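Local coordinates for protein diacylglycerol lipase (Aspergillus oryzae, PDB 5XK2) that probably hydrolyses mono- and diacylglycerols, as a class 3 lipase of the alpha/beta hydrolase superfamily, at residues A55-F63 / F74-K82; L42-P50 / F272-G280. All blocks are in the same frame, centred on the assembly; numbering follows the deposited sequence.

Contact 1 of 2, residues A55-F63 / F74-K82; sequences AGSTVKLSF and FVAVDNTNK
A beta hairpin at one margin of the central sheet of the lipase joins strand 58-65 to strand 71-78, and Thr58 and Val77 bind each other within it as an antiparallel hydrogen-bonded pair. Thr58 N donates to Val77 O at 3.0 Å, and Val77 N returns a bond to Thr58 O at 2.8 Å, both with N-H...O angles of 164°. Val59 and Ala76 follow as a non-hydrogen-bonded pair. The register then slips by one residue. Val75 O accepts two bonds in its carbonyl plane, from Lys60 N at 2.8 Å and from Leu61 N at 3.2 Å, while Val75 N donates to Leu61 O.

On one face stand Thr58, Leu61, Val75 and Val77, where Leu61 and Val77 touch helix 118-138. Val59, Ser62, Phe74 and Ala76 point to the other. The Phe74 ring is carried away from strand 58-65 by its first torsion (chi1 53°), which sets CG between the backbone N and the carbonyl carbon; its CB stays 3.4 Å from Leu61 O. The Phe63 ring reaches back obliquely, bringing CE2 to 3.4 Å from Phe74 N.

Beyond the strands, a Schellman motif at Gly56 ends the preceding helix. Thr80 OG1 donates to Ala55 O at 2.8 Å, the hydroxyl oxygen standing 24° out of the carbonyl plane; water 1 also donates to Ala55 O. Asp78 carries its carboxylate alongside Ala55 CB and Ser57 OG, and Tyr24 OH bonds both Ser57 OG and Asp78 OD2. Asn81 grips both carboxylate oxygens: its backbone N meets Asp78 OD1 from above the carboxylate plane, and its ND2 meets Asp78 OD2 on the syn side, somewhat out of plane. The double acceptance at Val75 O, opposite Lys60 and Leu61, identifies a classic beta bulge in an antiparallel hairpin.

Contact 2 of 2, residues L42-P50 / F272-G280; sequences LNCSVGNCP and FIHADACKG
The Asn48 amide lies almost in one plane with His274 O, the acceptor being 1° out of it, while Ala277 CB rests on one face of the His274 ring, 3.6 Å above its plane and offset toward the rim. Trp270 stacks on the same imidazole. Asn48 and His274 belong to two irregular loops built from type I beta turns, Cys44 to Gly47 on one side and the overlapping turns His274 to Ala277 and Asp276 to Lys279 on the other.

Asn48 ND2 donates to His274 O at 3.0 Å, nearly along the C=O axis, with an N-H...O angle of 156°. The first torsion of Asn48, 60°, places its CG between the backbone N and the carbonyl carbon, from where the amide reaches into the opposing turn. Its ND2 also donates to water 3, which in turn donates to Ala275 O and accepts from Cys278 N. The water thereby ties the amide to two further backbone groups of 272-280. Alongside, Ile273 CD1 comes to 3.6 Å from Asn48 O.

Val46 lays both methyls on one side of the Ala277-Cys278 backbone: CG1 approaches Ala277 O, and CG2 packs 3.6 Å from Cys278 CA and 4.0 Å from Ala277 CB. The Cys44-Cys49 disulfide closes the first loop on itself, whereas Cys278 is bonded to Cys30 and so fastens the C-terminal loop to the N-terminal region. On the far side of that loop, Asp276 forms a salt bridge to Arg95 of the second subunit. Where the two disulfides come close, Cys278 SG lies 4.0 Å from Cys44 CB and 3.8 Å from Ser45 N.

In the fold
The centres of contacts 1 and 2 lie about 16 Å apart, and along the chain contact 1 is nested within the long loop that contact 2 closes. Contact 1 pairs near neighbours in sequence at one margin of the mixed sheet; contact 2 brings residues 272-280 back to the loop 42-50. Leu42 joins them directly. Leu42 N probably donates to Ser57 O at 3.0 Å, Leu42 CD2 packs 3.5 Å from Val59 CG2, and Leu42 CD1 lies 3.7 Å from Ala76 CB. Helix 14-27 touches side chains of both contacts. Through Leu42, the edge hairpin is joined to the N-terminal loop against which the C-terminal segment of the lipase is held.

Contact 1 of 2, residues A55-F63 / F74-K82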
ATOM      1  N   ALA A  55      25.621   0.731 -20.815  1.00 13.45           N
ATOM      2  CA  ALA A  55      26.901   0.604 -20.137  1.00 11.01           C
ATOM      3  C   ALA A  55      27.360  -0.857 -20.083  1.00 13.57           C
ATOM      4  O   ALA A  55      28.514  -1.127 -19.739  1.00 15.86           O
ATOM      5  CB  ALA A  55      26.808   1.188 -18.732  1.00 15.12           C
ATOM      6  N   GLY A  56      26.469  -1.781 -20.433  1.00 12.59           N
ATOM      7  CA  GLY A  56      26.777  -3.205 -20.454  1.00 12.61           C
ATOM      8  C   GLY A  56      26.894  -3.831 -19.074  1.00 15.39           C
ATOM      9  O   GLY A  56      27.566  -4.860 -18.892  1.00 12.97           O
ATOM     10  N   SER A  57      26.234  -3.223 -18.091  1.00 10.70           N
ATOM     11  CA  SER A  57      26.455  -3.646 -16.707  1.00 11.70           C
ATOM     12  C   SER A  57      25.972  -5.060 -16.474  1.00 13.13           C
ATOM     13  O   SER A  57      24.932  -5.469 -16.981  1.00 12.59           O
ATOM     14  CB  SER A  57      25.796  -2.684 -15.739  1.00 14.05           C
ATOM     15  OG  SER A  57      26.293  -1.382 -16.025  1.00 16.85           O
ATOM     16  N   THR A  58      26.765  -5.794 -15.707  1.00  9.83           N
ATOM     17  CA  THR A  58      26.587  -7.242 -15.574  1.00  9.54           C
ATOM     18  C   THR A  58      26.429  -7.666 -14.126  1.00 12.70           C
ATOM     19  O   THR A  58      27.181  -7.221 -13.262  1.00 12.75           O
ATOM     20  CB  THR A  58      27.798  -7.994 -16.187  1.00 13.14           C
ATOM     21  OG1 THR A  58      27.963  -7.589 -17.560  1.00 15.28           O
ATOM     22  CG2 THR A  58      27.556  -9.474 -16.176  1.00 17.03           C
ATOM     23  N   VAL A  59      25.460  -8.542 -13.862  1.00 10.59           N
ATOM     24  CA  VAL A  59      25.283  -9.089 -12.509  1.00  9.85           C
ATOM     25  C   VAL A  59      26.420 -10.019 -12.116  1.00 11.96           C
ATOM     26  O   VAL A  59      26.802 -10.912 -12.868  1.00 12.40           O
ATOM     27  CB  VAL A  59      23.929  -9.855 -12.388  1.00 10.05           C
ATOM     28  CG1 VAL A  59      23.804 -10.535 -11.018  1.00 11.81           C
ATOM     29  CG2 VAL A  59      22.759  -8.899 -12.599  1.00 12.83           C
ATOM     30  N   LYS A  60      26.944  -9.798 -10.912  1.00  9.10           N
ATOM     31  CA  LYS A  60      27.945 -10.677 -10.292  1.00 11.25           C
ATOM     32  C   LYS A  60      27.212 -11.597  -9.323  1.00 13.30           C
ATOM     33  O   LYS A  60      27.513 -12.795  -9.241  1.00 16.61           O
ATOM     34  CB  LYS A  60      29.059  -9.890  -9.602  1.00 12.54           C
ATOM     35  CG  LYS A  60      30.210 -10.794  -9.140  1.00 17.12           C
ATOM     36  CD  LYS A  60      30.856 -11.414 -10.391  1.00 27.67           C
ATOM     37  CE  LYS A  60      31.846 -12.505 -10.098  1.00 45.61           C
ATOM     38  NZ  LYS A  60      32.434 -12.954 -11.404  1.00 53.37           N
ATOM     39  N   LEU A  61      26.348 -11.012  -8.497  1.00  9.25           N
ATOM     40  CA  LEU A  61      25.538 -11.783  -7.560  1.00 12.00           C
ATOM     41  C   LEU A  61      24.167 -11.159  -7.427  1.00 14.46           C
ATOM     42  O   LEU A  61      24.051  -9.950  -7.410  1.00 16.17           O
ATOM     43  CB  LEU A  61      26.210 -11.845  -6.176  1.00 16.69           C
ATOM     44  CG  LEU A  61      25.436 -12.625  -5.100  1.00 24.15           C
ATOM     45  CD1 LEU A  61      25.221 -14.075  -5.510  1.00 31.80           C
ATOM     46  CD2 LEU A  61      26.148 -12.560  -3.775  1.00 29.80           C
ATOM     47  N   SER A  62      23.133 -11.985  -7.361  1.00 11.02           N
ATOM     48  CA  SER A  62      21.801 -11.483  -7.058  1.00 10.62           C
ATOM     49  C   SER A  62      21.335 -12.140  -5.760  1.00 13.64           C
ATOM     50  O   SER A  62      21.854 -13.198  -5.344  1.00 13.25           O
ATOM     51  CB  SER A  62      20.825 -11.774  -8.200  1.00 10.05           C
ATOM     52  OG  SER A  62      20.603 -13.181  -8.288  1.00 13.05           O
ATOM     53  N   PHE A  63      20.369 -11.510  -5.114  1.00 11.43           N
ATOM     54  CA  PHE A  63      19.826 -12.025  -3.867  1.00 11.38           C
ATOM     55  C   PHE A  63      18.359 -11.682  -3.745  1.00 14.97           C
ATOM     56  O   PHE A  63      17.891 -10.640  -4.217  1.00 12.36           O
ATOM     57  CB  PHE A  63      20.610 -11.480  -2.656  1.00 11.81           C
ATOM     58  CG  PHE A  63      20.832  -9.990  -2.691  1.00 11.55           C
ATOM     59  CD1 PHE A  63      19.901  -9.125  -2.144  1.00 13.32           C
ATOM     60  CD2 PHE A  63      22.003  -9.466  -3.230  1.00 10.77           C
ATOM     61  CE1 PHE A  63      20.109  -7.755  -2.177  1.00 15.58           C
ATOM     62  CE2 PHE A  63      22.222  -8.111  -3.269  1.00 11.87           C
ATOM     63  CZ  PHE A  63      21.277  -7.249  -2.746  1.00 14.42           C
ATOM     64  N   PHE A  74      21.015  -6.839  -6.175  1.00  9.44           N
ATOM     65  CA  PHE A  74      22.152  -7.433  -6.865  1.00 11.02           C
ATOM     66  C   PHE A  74      23.421  -6.650  -6.593  1.00  9.75           C
ATOM     67  O   PHE A  74      23.365  -5.493  -6.170  1.00  9.53           O
ATOM     68  CB  PHE A  74      21.898  -7.509  -8.392  1.00 10.25           C
ATOM     69  CG  PHE A  74      21.506  -6.181  -9.004  1.00 10.85           C
ATOM     70  CD1 PHE A  74      22.458  -5.198  -9.242  1.00 10.78           C
ATOM     71  CD2 PHE A  74      20.183  -5.922  -9.322  1.00 12.23           C
ATOM     72  CE1 PHE A  74      22.074  -3.943  -9.769  1.00  9.73           C
ATOM     73  CE2 PHE A  74      19.791  -4.693  -9.853  1.00 10.34           C
ATOM     74  CZ  PHE A  74      20.727  -3.705 -10.079  1.00  9.58           C
ATOM     75  N   VAL A  75      24.553  -7.292  -6.853  1.00  8.92           N
ATOM     76  CA  VAL A  75      25.829  -6.602  -7.001  1.00  8.71           C
ATOM     77  C   VAL A  75      26.199  -6.717  -8.464  1.00 10.47           C
ATOM     78  O   VAL A  75      26.251  -7.827  -9.002  1.00 11.72           O
ATOM     79  CB  VAL A  75      26.938  -7.210  -6.133  1.00 11.64           C
ATOM     80  CG1 VAL A  75      28.222  -6.407  -6.298  1.00 12.00           C
ATOM     81  CG2 VAL A  75      26.508  -7.223  -4.664  1.00 11.89           C
ATOM     82  N   ALA A  76      26.414  -5.580  -9.115  1.00  9.45           N
ATOM     83  CA  ALA A  76      26.715  -5.577 -10.544  1.00 10.09           C
ATOM     84  C   ALA A  76      28.010  -4.827 -10.833  1.00 10.73           C
ATOM     85  O   ALA A  76      28.484  -4.022 -10.011  1.00 12.66           O
ATOM     86  CB  ALA A  76      25.556  -4.945 -11.318  1.00 10.81           C
ATOM     87  N   VAL A  77      28.600  -5.121 -11.986  1.00  9.06           N
ATOM     88  CA  VAL A  77      29.833  -4.465 -12.394  1.00  9.36           C
ATOM     89  C   VAL A  77      29.525  -3.585 -13.596  1.00 10.48           C
ATOM     90  O   VAL A  77      28.993  -4.077 -14.605  1.00 11.74           O
ATOM     91  CB  VAL A  77      30.922  -5.490 -12.777  1.00 13.54           C
ATOM     92  CG1 VAL A  77      32.154  -4.773 -13.293  1.00 14.21           C
ATOM     93  CG2 VAL A  77      31.269  -6.374 -11.593  1.00 16.27           C
ATOM     94  N   ASP A  78      29.857  -2.299 -13.487  1.00 10.31           N
ATOM     95  CA  ASP A  78      29.701  -1.365 -14.591  1.00 12.72           C
ATOM     96  C   ASP A  78      31.110  -0.972 -15.052  1.00 14.60           C
ATOM     97  O   ASP A  78      31.777  -0.155 -14.412  1.00 12.24           O
ATOM     98  CB  ASP A  78      28.887  -0.152 -14.121  1.00 12.62           C
ATOM     99  CG  ASP A  78      28.675   0.896 -15.200  1.00 15.09           C
ATOM    100  OD1 ASP A  78      29.430   0.941 -16.187  1.00 14.08           O
ATOM    101  OD2 ASP A  78      27.745   1.727 -15.032  1.00 14.30           O
ATOM    102  N   ASN A  79      31.548  -1.538 -16.176  1.00 14.01           N
ATOM    103  CA  ASN A  79      32.910  -1.290 -16.649  1.00 14.16           C
ATOM    104  C   ASN A  79      32.992  -0.018 -17.473  1.00 19.51           C
ATOM    105  O   ASN A  79      34.075   0.486 -17.763  1.00 22.99           O
ATOM    106  CB  ASN A  79      33.425  -2.482 -17.455  1.00 14.57           C
ATOM    107  CG  ASN A  79      33.770  -3.661 -16.571  1.00 12.17           C
ATOM    108  OD1 ASN A  79      34.378  -3.488 -15.505  1.00 14.47           O
ATOM    109  ND2 ASN A  79      33.379  -4.870 -17.002  1.00 15.84           N
ATOM    110  N   THR A  80      31.841   0.517 -17.842  1.00 15.07           N
ATOM    111  CA  THR A  80      31.823   1.775 -18.569  1.00 14.56           C
ATOM    112  C   THR A  80      32.096   2.920 -17.619  1.00 18.07           C
ATOM    113  O   THR A  80      32.926   3.792 -17.894  1.00 18.79           O
ATOM    114  CB  THR A  80      30.484   1.964 -19.277  1.00 15.59           C
ATOM    115  OG1 THR A  80      30.342   0.904 -20.218  1.00 19.92           O
ATOM    116  CG2 THR A  80      30.427   3.309 -20.002  1.00 20.57           C
ATOM    117  N   ASN A  81      31.411   2.905 -16.481  1.00 14.51           N
ATOM    118  CA  ASN A  81      31.537   3.964 -15.488  1.00 13.29           C
ATOM    119  C   ASN A  81      32.479   3.633 -14.329  1.00 12.30           C
ATOM    120  O   ASN A  81      32.613   4.407 -13.374  1.00 15.67           O
ATOM    121  CB  ASN A  81      30.151   4.316 -14.971  1.00 14.98           C
ATOM    122  CG  ASN A  81      29.290   4.887 -16.057  1.00 20.94           C
ATOM    123  OD1 ASN A  81      29.553   5.989 -16.541  1.00 25.06           O
ATOM    124  ND2 ASN A  81      28.297   4.117 -16.507  1.00 17.21           N
ATOM    125  N   LYS A  82      33.107   2.465 -14.424  1.00 13.32           N
ATOM    126  CA  LYS A  82      34.066   1.998 -13.425  1.00 11.44           C
ATOM    127  C   LYS A  82      33.475   2.023 -12.031  1.00 13.35           C
ATOM    128  O   LYS A  82      33.992   2.677 -11.120  1.00 13.05           O
ATOM    129  CB  LYS A  82      35.363   2.807 -13.503  1.00 15.25           C
ATOM    130  CG  LYS A  82      36.145   2.427 -14.750  1.00 19.18           C
ATOM    131  CD  LYS A  82      37.446   3.184 -14.888  1.00 23.32           C
ATOM    132  CE  LYS A  82      38.505   2.662 -13.936  1.00 31.23           C
ATOM    133  NZ  LYS A  82      39.805   3.335 -14.208  1.00 30.44           N
TER
HETATM  134  O   HOH W   1      30.001  -2.880 -18.100  1.00 18.83           O
HETATM  135  O   HOH W   2      30.035  -5.594 -16.830  1.00 19.37           O

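Contact 2 of 2, residues L42-P50 / F272-G280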
ATOM      1  N   LEU A  42      22.258  -6.799 -16.764  1.00  7.97           N
ATOM      2  CA  LEU A  42      21.115  -6.077 -16.223  1.00  8.74           C
ATOM      3  C   LEU A  42      20.235  -5.610 -17.370  1.00 10.54           C
ATOM      4  O   LEU A  42      20.732  -5.103 -18.360  1.00 12.23           O
ATOM      5  CB  LEU A  42      21.572  -4.869 -15.401  1.00  9.28           C
ATOM      6  CG  LEU A  42      22.167  -5.173 -14.024  1.00  9.34           C
ATOM      7  CD1 LEU A  42      22.687  -3.873 -13.442  1.00  9.97           C
ATOM      8  CD2 LEU A  42      21.132  -5.790 -13.078  1.00  9.95           C
ATOM      9  N   ASN A  43      18.937  -5.817 -17.254  1.00  9.05           N
ATOM     10  CA  ASN A  43      18.045  -5.238 -18.255  1.00 12.26           C
ATOM     11  C   ASN A  43      16.662  -5.063 -17.670  1.00 13.03           C
ATOM     12  O   ASN A  43      16.254  -5.810 -16.776  1.00 13.19           O
ATOM     13  CB  ASN A  43      18.021  -6.098 -19.523  1.00 15.72           C
ATOM     14  CG  ASN A  43      17.398  -7.438 -19.304  1.00 22.05           C
ATOM     15  OD1 ASN A  43      16.197  -7.628 -19.560  1.00 22.60           O
ATOM     16  ND2 ASN A  43      18.195  -8.392 -18.827  1.00 20.23           N
ATOM     17  N   CYS A  44      15.934  -4.069 -18.180  1.00 11.61           N
ATOM     18  CA  CYS A  44      14.626  -3.748 -17.633  1.00 11.83           C
ATOM     19  C   CYS A  44      13.587  -3.862 -18.734  1.00 11.43           C
ATOM     20  O   CYS A  44      13.615  -3.081 -19.679  1.00 13.09           O
ATOM     21  CB  CYS A  44      14.610  -2.334 -17.043  1.00 13.00           C
ATOM     22  SG  CYS A  44      16.002  -2.060 -15.837  1.00 15.95           S
ATOM     23  N   SER A  45      12.701  -4.842 -18.586  1.00 13.28           N
ATOM     24  CA  SER A  45      11.695  -5.167 -19.586  1.00 16.31           C
ATOM     25  C   SER A  45      10.834  -3.989 -19.951  1.00 15.49           C
ATOM     26  O   SER A  45      10.424  -3.871 -21.105  1.00 15.78           O
ATOM     27  CB  SER A  45      10.800  -6.302 -19.077  1.00 17.20           C
ATOM     28  OG  SER A  45      11.557  -7.481 -18.930  1.00 37.81           O
ATOM     29  N   VAL A  46      10.562  -3.124 -18.973  1.00 13.54           N
ATOM     30  CA  VAL A  46       9.687  -1.965 -19.213  1.00 11.61           C
ATOM     31  C   VAL A  46      10.439  -0.751 -19.781  1.00 12.09           C
ATOM     32  O   VAL A  46       9.831   0.280 -20.067  1.00 13.35           O
ATOM     33  CB  VAL A  46       8.959  -1.540 -17.924  1.00 18.76           C
ATOM     34  CG1 VAL A  46       8.151  -2.715 -17.373  1.00 22.22           C
ATOM     35  CG2 VAL A  46       9.955  -1.047 -16.898  1.00 16.63           C
ATOM     36  N   GLY A  47      11.760  -0.867 -19.928  1.00 10.18           N
ATOM     37  CA  GLY A  47      12.545   0.121 -20.650  1.00 12.81           C
ATOM     38  C   GLY A  47      12.994   1.337 -19.867  1.00 13.39           C
ATOM     39  O   GLY A  47      13.278   2.375 -20.453  1.00 12.07           O
ATOM     40  N   ASN A  48      13.016   1.234 -18.542  1.00 11.10           N
ATOM     41  CA  ASN A  48      13.407   2.380 -17.719  1.00  9.40           C
ATOM     42  C   ASN A  48      14.840   2.336 -17.200  1.00 11.09           C
ATOM     43  O   ASN A  48      15.179   3.127 -16.304  1.00 13.41           O
ATOM     44  CB  ASN A  48      12.424   2.584 -16.554  1.00 12.44           C
ATOM     45  CG  ASN A  48      12.347   1.408 -15.641  1.00 11.53           C
ATOM     46  OD1 ASN A  48      12.839   0.319 -15.955  1.00 13.98           O
ATOM     47  ND2 ASN A  48      11.712   1.605 -14.483  1.00 11.69           N
ATOM     48  N   CYS A  49      15.668   1.402 -17.689  1.00 10.42           N
ATOM     49  CA  CYS A  49      17.110   1.567 -17.414  1.00  9.55           C
ATOM     50  C   CYS A  49      17.998   1.520 -18.659  1.00 10.14           C
ATOM     51  O   CYS A  49      18.995   0.774 -18.712  1.00 10.43           O
ATOM     52  CB  CYS A  49      17.574   0.508 -16.387  1.00 10.64           C
ATOM     53  SG  CYS A  49      17.564  -1.245 -16.879  1.00 13.94           S
ATOM     54  N   PRO A  50      17.709   2.394 -19.644  1.00 10.37           N
ATOM     55  CA  PRO A  50      18.437   2.313 -20.906  1.00 12.15           C
ATOM     56  C   PRO A  50      19.930   2.595 -20.767  1.00 11.23           C
ATOM     57  O   PRO A  50      20.710   2.015 -21.514  1.00 13.20           O
ATOM     58  CB  PRO A  50      17.782   3.401 -21.763  1.00 13.32           C
ATOM     59  CG  PRO A  50      17.236   4.396 -20.770  1.00 12.42           C
ATOM     60  CD  PRO A  50      16.756   3.528 -19.632  1.00  9.96           C
ATOM     61  N   PHE A 272      13.034  11.341 -11.024  1.00 10.25           N
ATOM     62  CA  PHE A 272      13.594  11.535 -12.369  1.00 11.34           C
ATOM     63  C   PHE A 272      13.012  10.635 -13.440  1.00 17.10           C
ATOM     64  O   PHE A 272      12.630  11.130 -14.492  1.00 19.43           O
ATOM     65  CB  PHE A 272      15.105  11.315 -12.358  1.00 10.63           C
ATOM     66  CG  PHE A 272      15.817  12.179 -11.377  1.00 10.65           C
ATOM     67  CD1 PHE A 272      16.010  13.532 -11.649  1.00 11.51           C
ATOM     68  CD2 PHE A 272      16.266  11.664 -10.168  1.00 10.86           C
ATOM     69  CE1 PHE A 272      16.658  14.371 -10.723  1.00 10.15           C
ATOM     70  CE2 PHE A 272      16.912  12.493  -9.241  1.00 11.01           C
ATOM     71  CZ  PHE A 272      17.106  13.842  -9.521  1.00 11.78           C
ATOM     72  N   ILE A 273      12.731   9.385 -13.081  1.00 11.96           N
ATOM     73  CA  ILE A 273      12.183   8.393 -13.995  1.00 13.76           C
ATOM     74  C   ILE A 273      11.034   7.737 -13.260  1.00 15.46           C
ATOM     75  O   ILE A 273      10.847   7.992 -12.069  1.00 11.88           O
ATOM     76  CB  ILE A 273      13.220   7.298 -14.398  1.00 17.19           C
ATOM     77  CG1 ILE A 273      13.658   6.500 -13.168  1.00 13.43           C
ATOM     78  CG2 ILE A 273      14.417   7.912 -15.118  1.00 25.26           C
ATOM     79  CD1 ILE A 273      14.523   5.234 -13.475  1.00 19.18           C
ATOM     80  N   HIS A 274      10.334   6.818 -13.918  1.00 11.51           N
ATOM     81  CA  HIS A 274       9.292   6.076 -13.222  1.00 10.38           C
ATOM     82  C   HIS A 274      10.014   4.919 -12.555  1.00 12.60           C
ATOM     83  O   HIS A 274      10.273   3.891 -13.170  1.00 12.35           O
ATOM     84  CB  HIS A 274       8.242   5.595 -14.239  1.00 11.68           C
ATOM     85  CG  HIS A 274       7.023   4.989 -13.624  1.00 13.73           C
ATOM     86  ND1 HIS A 274       5.959   4.533 -14.381  1.00 16.70           N
ATOM     87  CD2 HIS A 274       6.679   4.786 -12.328  1.00 17.18           C
ATOM     88  CE1 HIS A 274       5.027   4.050 -13.576  1.00 19.26           C
ATOM     89  NE2 HIS A 274       5.438   4.195 -12.327  1.00 22.45           N
ATOM     90  N   ALA A 275      10.280   5.076 -11.255  1.00 10.89           N
ATOM     91  CA  ALA A 275      11.328   4.285 -10.613  1.00 11.27           C
ATOM     92  C   ALA A 275      10.961   2.826 -10.418  1.00 12.40           C
ATOM     93  O   ALA A 275      11.821   1.952 -10.474  1.00 13.92           O
ATOM     94  CB  ALA A 275      11.694   4.918  -9.255  1.00 10.30           C
ATOM     95  N   ASP A 276       9.697   2.570 -10.112  1.00 11.99           N
ATOM     96  CA  ASP A 276       9.247   1.209  -9.847  1.00 11.67           C
ATOM     97  C   ASP A 276       8.491   0.556 -11.009  1.00 13.40           C
ATOM     98  O   ASP A 276       7.771  -0.424 -10.800  1.00 17.18           O
ATOM     99  CB  ASP A 276       8.405   1.163  -8.581  1.00 16.87           C
ATOM    100  CG  ASP A 276       7.083   1.875  -8.741  1.00 26.03           C
ATOM    101  OD1 ASP A 276       6.970   2.729  -9.642  1.00 19.25           O
ATOM    102  OD2 ASP A 276       6.150   1.563  -7.976  1.00 33.71           O
ATOM    103  N   ALA A 277       8.551   1.146 -12.201  1.00 12.73           N
ATOM    104  CA  ALA A 277       7.743   0.649 -13.318  1.00 11.87           C
ATOM    105  C   ALA A 277       7.984  -0.819 -13.667  1.00 15.50           C
ATOM    106  O   ALA A 277       7.101  -1.469 -14.224  1.00 16.40           O
ATOM    107  CB  ALA A 277       7.974   1.500 -14.547  1.00 15.40           C
ATOM    108  N   CYS A 278       9.159  -1.343 -13.330  1.00 10.93           N
ATOM    109  CA  CYS A 278       9.523  -2.689 -13.762  1.00 15.53           C
ATOM    110  C   CYS A 278       8.886  -3.758 -12.877  1.00 20.21           C
ATOM    111  O   CYS A 278       9.010  -4.944 -13.159  1.00 26.87           O
ATOM    112  CB  CYS A 278      11.043  -2.847 -13.787  1.00 24.12           C
ATOM    113  SG  CYS A 278      11.668  -4.079 -14.965  1.00 30.97           S
ATOM    114  N   LYS A 279       8.184  -3.341 -11.826  1.00 18.05           N
ATOM    115  CA  LYS A 279       7.399  -4.291 -11.053  1.00 31.94           C
ATOM    116  C   LYS A 279       6.114  -4.605 -11.833  1.00 43.50           C
ATOM    117  O   LYS A 279       5.294  -3.723 -12.080  1.00 45.79           O
ATOM    118  CB  LYS A 279       7.068  -3.741  -9.666  1.00 36.33           C
ATOM    119  CG  LYS A 279       5.978  -4.537  -8.966  1.00 48.42           C
ATOM    120  CD  LYS A 279       6.514  -5.308  -7.769  1.00 52.78           C
ATOM    121  CE  LYS A 279       5.485  -6.294  -7.229  1.00 51.66           C
ATOM    122  NZ  LYS A 279       5.990  -7.695  -7.232  1.00 58.95           N
ATOM    123  N   GLY A 280       5.935  -5.863 -12.213  1.00 49.94           N
ATOM    124  CA  GLY A 280       4.826  -6.230 -13.084  1.00 57.17           C
ATOM    125  C   GLY A 280       3.736  -7.046 -12.419  1.00 61.96           C
ATOM    126  O   GLY A 280       3.617  -7.057 -11.194  1.00 66.73           O
TER
HETATM  127  O   HOH W   3      11.570  -0.251 -12.043  1.00 11.57           O